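Local coordinates for FAA hydrolase family protein (Pseudomonas aeruginosa, PDB 6J5Y), which probably hydrolyses fumarylpyruvate to fumarate and pyruvate with the help of a bound divalent metal ion such as manganese(II), at residues A209-R212 with G213-M216; L98-A101 with E102-W106. All blocks are in the same frame, centred on the assembly; numbering follows the deposited sequence.

Interaction 1. Residues A209-R212 with G213-M216; sequences AVER and GERM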
ATOM      1  N   ALA A 209      -7.076  10.393 -10.971  1.00 21.66           N
ATOM      2  CA  ALA A 209      -6.334  11.616 -10.649  1.00 23.22           C
ATOM      3  C   ALA A 209      -6.997  12.296  -9.451  1.00 24.32           C
ATOM      4  O   ALA A 209      -8.190  12.112  -9.159  1.00 24.85           O
ATOM      5  CB  ALA A 209      -6.239  12.537 -11.845  1.00 24.60           C
ATOM      6  N   VAL A 210      -6.191  13.040  -8.744  1.00 22.28           N
ATOM      7  CA  VAL A 210      -6.644  13.849  -7.597  1.00 26.08           C
ATOM      8  C   VAL A 210      -5.950  15.197  -7.809  1.00 25.67           C
ATOM      9  O   VAL A 210      -4.845  15.180  -8.391  1.00 24.74           O
ATOM     10  CB  VAL A 210      -6.305  13.055  -6.321  1.00 28.22           C
ATOM     11  CG1 VAL A 210      -4.908  13.302  -5.797  1.00 29.54           C
ATOM     12  CG2 VAL A 210      -7.342  13.230  -5.240  1.00 32.06           C
ATOM     13  N   GLU A 211      -6.617  16.307  -7.487  1.00 24.65           N
ATOM     14  CA  GLU A 211      -6.071  17.667  -7.695  1.00 27.86           C
ATOM     15  C   GLU A 211      -5.923  18.351  -6.334  1.00 24.81           C
ATOM     16  O   GLU A 211      -6.512  17.865  -5.334  1.00 23.43           O
ATOM     17  CB  GLU A 211      -6.941  18.438  -8.691  1.00 30.98           C
ATOM     18  CG  GLU A 211      -8.345  18.769  -8.208  1.00 37.26           C
ATOM     19  CD  GLU A 211      -9.117  19.660  -9.180  1.00 40.74           C
ATOM     20  OE1 GLU A 211     -10.346  19.758  -9.058  1.00 41.48           O
ATOM     21  OE2 GLU A 211      -8.476  20.269 -10.047  1.00 49.76           O
ATOM     22  N   ARG A 212      -5.120  19.400  -6.269  1.00 25.26           N
ATOM     23  CA  ARG A 212      -4.886  20.122  -4.992  1.00 29.82           C
ATOM     24  C   ARG A 212      -6.230  20.586  -4.431  1.00 28.19           C
ATOM     25  O   ARG A 212      -7.066  21.108  -5.209  1.00 24.20           O
ATOM     26  CB  ARG A 212      -3.948  21.321  -5.153  1.00 33.90           C
ATOM     27  CG  ARG A 212      -2.669  21.013  -5.915  1.00 38.54           C
ATOM     28  CD  ARG A 212      -2.640  21.734  -7.243  1.00 45.38           C
ATOM     29  NE  ARG A 212      -1.709  22.845  -7.210  1.00 49.18           N
ATOM     30  CZ  ARG A 212      -1.709  23.870  -8.056  1.00 50.06           C
ATOM     31  NH1 ARG A 212      -2.612  23.962  -9.021  1.00 48.22           N
ATOM     32  NH2 ARG A 212      -0.790  24.809  -7.926  1.00 51.89           N
ATOM     33  N   GLY A 213      -6.398  20.461  -3.115  1.00 27.78           N
ATOM     34  CA  GLY A 213      -7.612  20.907  -2.412  1.00 28.14           C
ATOM     35  C   GLY A 213      -8.606  19.787  -2.213  1.00 26.37           C
ATOM     36  O   GLY A 213      -9.406  19.921  -1.294  1.00 29.44           O
ATOM     37  N   GLU A 214      -8.539  18.707  -3.003  1.00 26.19           N
ATOM     38  CA  GLU A 214      -9.420  17.519  -2.860  1.00 26.19           C
ATOM     39  C   GLU A 214      -9.010  16.681  -1.646  1.00 26.80           C
ATOM     40  O   GLU A 214      -7.793  16.543  -1.377  1.00 24.93           O
ATOM     41  CB  GLU A 214      -9.367  16.593  -4.078  1.00 25.90           C
ATOM     42  CG  GLU A 214      -9.925  17.224  -5.329  1.00 26.56           C
ATOM     43  CD  GLU A 214     -10.194  16.235  -6.451  1.00 30.04           C
ATOM     44  OE1 GLU A 214      -9.240  15.595  -6.917  1.00 26.63           O
ATOM     45  OE2 GLU A 214     -11.375  16.113  -6.852  1.00 32.93           O
ATOM     46  N   ARG A 215     -10.007  16.054  -1.031  1.00 29.12           N
ATOM     47  CA  ARG A 215      -9.892  15.226   0.191  1.00 32.39           C
ATOM     48  C   ARG A 215     -10.215  13.785  -0.198  1.00 30.33           C
ATOM     49  O   ARG A 215     -11.195  13.584  -0.936  1.00 31.76           O
ATOM     50  CB  ARG A 215     -10.879  15.736   1.245  1.00 39.00           C
ATOM     51  CG  ARG A 215     -10.302  15.928   2.641  1.00 46.92           C
ATOM     52  CD  ARG A 215     -11.170  16.884   3.441  1.00 53.88           C
ATOM     53  NE  ARG A 215     -12.212  16.233   4.226  1.00 59.17           N
ATOM     54  CZ  ARG A 215     -13.398  16.762   4.516  1.00 61.94           C
ATOM     55  NH1 ARG A 215     -14.258  16.089   5.260  1.00 64.68           N
ATOM     56  NH2 ARG A 215     -13.743  17.948   4.041  1.00 65.83           N
ATOM     57  N   MET A 216      -9.444  12.828   0.311  1.00 29.56           N
ATOM     58  CA  MET A 216      -9.638  11.374   0.091  1.00 30.00           C
ATOM     59  C   MET A 216      -9.984  10.749   1.441  1.00 29.48           C
ATOM     60  O   MET A 216      -9.398  11.199   2.446  1.00 25.38           O
ATOM     61  CB  MET A 216      -8.357  10.712  -0.427  1.00 32.67           C
ATOM     62  CG  MET A 216      -8.028  11.023  -1.876  1.00 36.92           C
ATOM     63  SD  MET A 216      -6.315  10.546  -2.287  1.00 39.35           S
ATOM     64  CE  MET A 216      -5.385  11.875  -1.527  1.00 37.78           C
TER
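E211 N donates to E214 OE1 at 2.8 Å, with an N-H...O angle of 157°. The carboxylate is approached on its anti side, and the donor lies somewhat out of its plane. A second bond closes the turn: E214 N reaches E211 O at 3.2 Å. E214 thus grips the backbone of E211 twice, once with its own N-H and once with its side chain. E211 to E214 form a type II beta turn, with R212 and G213 at its corners. G213 takes a positive phi of 96°, which suits a residue without a side chain.

The E214 chain sets off with CG opposite its carbonyl carbon (chi1 -66°) and runs extended back across the mouth of the turn. E214 CG passes E211 CG at 3.6 Å, the two chains crossing nearly at right angles. E214 OE1 also lies 3.5 Å from V210 CG2. V210 CG2 meets M216 CG at 4.1 Å, where the two apolar side chains again cross steeply. The E211 and E214 carboxylate planes are nearly perpendicular, with OE1 of E211 4.4 Å from OE2 of E214. D164 brings a third acid close to E214 OE2, which might raise the proton affinity of E214.

The turn links the short strand 208-209 to strand 215-220. V210 is hydrogen-bonded through its backbone to Y79 and packs on that residue and on V230. M216 pairs with V228 of strand 225-231, and its side chain lies against Y81 and V163, so the contact bridges the two larger sheets.

Interaction 2. Residues L98-A101 with E102-W106; sequences LEQA and EEHVW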
ATOM      1  N   LEU A  98       2.434 -21.813   1.633  1.00 25.71           N
ATOM      2  CA  LEU A  98       1.106 -21.129   1.615  1.00 26.81           C
ATOM      3  C   LEU A  98       0.376 -21.361   2.936  1.00 25.26           C
ATOM      4  O   LEU A  98      -0.225 -20.417   3.445  1.00 24.55           O
ATOM      5  CB  LEU A  98       0.252 -21.640   0.452  1.00 28.09           C
ATOM      6  CG  LEU A  98       0.831 -21.414  -0.945  1.00 29.47           C
ATOM      7  CD1 LEU A  98      -0.059 -22.070  -1.992  1.00 31.01           C
ATOM      8  CD2 LEU A  98       0.972 -19.925  -1.242  1.00 31.04           C
ATOM      9  N   GLU A  99       0.470 -22.562   3.494  1.00 26.65           N
ATOM     10  CA  GLU A  99      -0.284 -22.970   4.715  1.00 26.89           C
ATOM     11  C   GLU A  99       0.157 -22.186   5.962  1.00 27.58           C
ATOM     12  O   GLU A  99      -0.647 -22.082   6.886  1.00 28.00           O
ATOM     13  CB  GLU A  99      -0.131 -24.472   4.931  1.00 28.05           C
ATOM     14  CG  GLU A  99      -0.782 -25.303   3.828  1.00 26.87           C
ATOM     15  CD  GLU A  99       0.099 -25.558   2.630  1.00 26.37           C
ATOM     16  OE1 GLU A  99       1.273 -25.209   2.725  1.00 26.37           O
ATOM     17  OE2 GLU A  99      -0.393 -26.119   1.602  1.00 26.22           O
ATOM     18  N   GLN A 100       1.378 -21.667   6.038  1.00 26.07           N
ATOM     19  CA  GLN A 100       1.828 -20.911   7.247  1.00 26.52           C
ATOM     20  C   GLN A 100       2.070 -19.427   6.911  1.00 26.02           C
ATOM     21  O   GLN A 100       2.512 -18.697   7.818  1.00 29.34           O
ATOM     22  CB  GLN A 100       3.093 -21.536   7.848  1.00 27.59           C
ATOM     23  CG  GLN A 100       4.288 -21.555   6.902  1.00 27.12           C
ATOM     24  CD  GLN A 100       5.606 -21.703   7.620  1.00 29.03           C
ATOM     25  OE1 GLN A 100       6.152 -22.811   7.770  1.00 27.34           O
ATOM     26  NE2 GLN A 100       6.145 -20.577   8.061  1.00 25.28           N
ATOM     27  N   ALA A 101       1.806 -18.989   5.677  1.00 25.64           N
ATOM     28  CA  ALA A 101       2.223 -17.662   5.154  1.00 26.02           C
ATOM     29  C   ALA A 101       1.590 -16.534   5.979  1.00 25.36           C
ATOM     30  O   ALA A 101       2.299 -15.623   6.406  1.00 21.71           O
ATOM     31  CB  ALA A 101       1.850 -17.556   3.706  1.00 25.98           C
ATOM     32  N   GLU A 102       0.286 -16.594   6.212  1.00 28.48           N
ATOM     33  CA  GLU A 102      -0.442 -15.553   6.984  1.00 28.62           C
ATOM     34  C   GLU A 102       0.055 -15.502   8.422  1.00 28.18           C
ATOM     35  O   GLU A 102      -0.083 -14.440   9.039  1.00 27.62           O
ATOM     36  CB  GLU A 102      -1.933 -15.825   6.998  1.00 30.03           C
ATOM     37  CG  GLU A 102      -2.621 -15.238   5.797  1.00 32.28           C
ATOM     38  CD  GLU A 102      -3.982 -15.845   5.561  1.00 35.91           C
ATOM     39  OE1 GLU A 102      -4.898 -15.086   5.257  1.00 36.45           O
ATOM     40  OE2 GLU A 102      -4.105 -17.086   5.691  1.00 37.77           O
ATOM     41  N   GLU A 103       0.636 -16.592   8.931  1.00 30.13           N
ATOM     42  CA  GLU A 103       1.210 -16.620  10.295  1.00 30.89           C
ATOM     43  C   GLU A 103       2.394 -15.642  10.372  1.00 30.74           C
ATOM     44  O   GLU A 103       2.735 -15.207  11.508  1.00 29.63           O
ATOM     45  CB  GLU A 103       1.641 -18.028  10.697  1.00 38.47           C
ATOM     46  CG  GLU A 103       1.980 -18.143  12.172  1.00 45.77           C
ATOM     47  CD  GLU A 103       3.448 -18.368  12.493  1.00 53.91           C
ATOM     48  OE1 GLU A 103       3.946 -19.487  12.231  1.00 57.94           O
ATOM     49  OE2 GLU A 103       4.089 -17.437  13.030  1.00 60.99           O
ATOM     50  N   HIS A 104       2.984 -15.256   9.233  1.00 25.22           N
ATOM     51  CA  HIS A 104       4.126 -14.291   9.210  1.00 25.27           C
ATOM     52  C   HIS A 104       3.614 -12.849   9.299  1.00 23.71           C
ATOM     53  O   HIS A 104       4.444 -11.943   9.490  1.00 23.59           O
ATOM     54  CB  HIS A 104       5.007 -14.522   7.971  1.00 24.63           C
ATOM     55  CG  HIS A 104       5.732 -15.821   8.081  1.00 28.16           C
ATOM     56  ND1 HIS A 104       7.107 -15.903   8.257  1.00 27.24           N
ATOM     57  CD2 HIS A 104       5.254 -17.089   8.141  1.00 27.10           C
ATOM     58  CE1 HIS A 104       7.452 -17.180   8.373  1.00 29.26           C
ATOM     59  NE2 HIS A 104       6.327 -17.930   8.316  1.00 27.63           N
ATOM     60  N   VAL A 105       2.304 -12.640   9.160  1.00 22.11           N
ATOM     61  CA  VAL A 105       1.704 -11.277   9.123  1.00 21.58           C
ATOM     62  C   VAL A 105       1.306 -10.906  10.542  1.00 22.57           C
ATOM     63  O   VAL A 105       0.336 -11.485  11.052  1.00 22.61           O
ATOM     64  CB  VAL A 105       0.524 -11.196   8.149  1.00 21.73           C
ATOM     65  CG1 VAL A 105      -0.129  -9.829   8.172  1.00 23.40           C
ATOM     66  CG2 VAL A 105       0.949 -11.554   6.734  1.00 21.69           C
ATOM     67  N   TRP A 106       2.015  -9.940  11.119  1.00 22.07           N
ATOM     68  CA  TRP A 106       1.764  -9.413  12.482  1.00 23.59           C
ATOM     69  C   TRP A 106       0.480  -8.571  12.525  1.00 23.24           C
ATOM     70  O   TRP A 106      -0.106  -8.437  13.638  1.00 25.32           O
ATOM     71  CB  TRP A 106       2.946  -8.573  12.950  1.00 24.18           C
ATOM     72  CG  TRP A 106       2.870  -8.325  14.417  1.00 24.98           C
ATOM     73  CD1 TRP A 106       3.309  -9.151  15.402  1.00 25.16           C
ATOM     74  CD2 TRP A 106       2.282  -7.187  15.071  1.00 26.28           C
ATOM     75  NE1 TRP A 106       3.045  -8.603  16.629  1.00 28.45           N
ATOM     76  CE2 TRP A 106       2.404  -7.405  16.458  1.00 27.20           C
ATOM     77  CE3 TRP A 106       1.664  -6.018  14.631  1.00 26.02           C
ATOM     78  CZ2 TRP A 106       1.944  -6.491  17.400  1.00 26.49           C
ATOM     79  CZ3 TRP A 106       1.210  -5.111  15.563  1.00 26.57           C
ATOM     80  CH2 TRP A 106       1.359  -5.342  16.930  1.00 25.06           C
TER
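The H104 side chain turns back toward Q100 and A101, which it meets with its CB and its ring edge. H104 CB lies 3.3 Å from A101 O, the same oxygen that accepts the backbone N-H of H104 N at 2.9 Å. H104 CG is still near A101 O, at 3.8 Å. With CG beside the backbone N (chi1 -69°), the ring swings toward Q100. H104 CD2 comes edge-on to Q100 O, 3.2 Å away and in the ring plane. H104 CE1 lies 3.7 Å from Q100 NE2. At the tip, H104 NE2 receives a weak bond from Q100 NE2 at 2.7 Å, bent to 127°. The Q100 amide is nearly coplanar with the ring. On the other nitrogen, H104 ND1 bonds to K91 O, an arrangement consistent with a proton on ND1 and an acceptor at NE2. Q100 O also takes a weak bond from E103 N.

The 3-10 segment 102-104 joins the short, weakly bonded helix 98-101 to strand 105-116. E103 forms a salt bridge with K91, and E102 forms one with R155. A101 and E102 pack against S185 and A181 of helix 180-190, and V105 meets V180 of that helix.

Interactions 1 and 2 lie on opposite sides of the chain's centre. Their centres are 36 Å apart and their nearest atoms about 23 Å apart, so they do not touch. Each is tied to a strand that carries metal ligands. Interaction 1 packs on strand 79-89, which supplies E82 and E84 to the manganese. Interaction 2 opens strand 105-116, which supplies D113. These two strands are antiparallel neighbours in one sheet. The side chain of M216 in interaction 1 is about 13 Å from the manganese and about 14 Å from the pyruvate. Neither contact includes a residue of the pyruvate pocket.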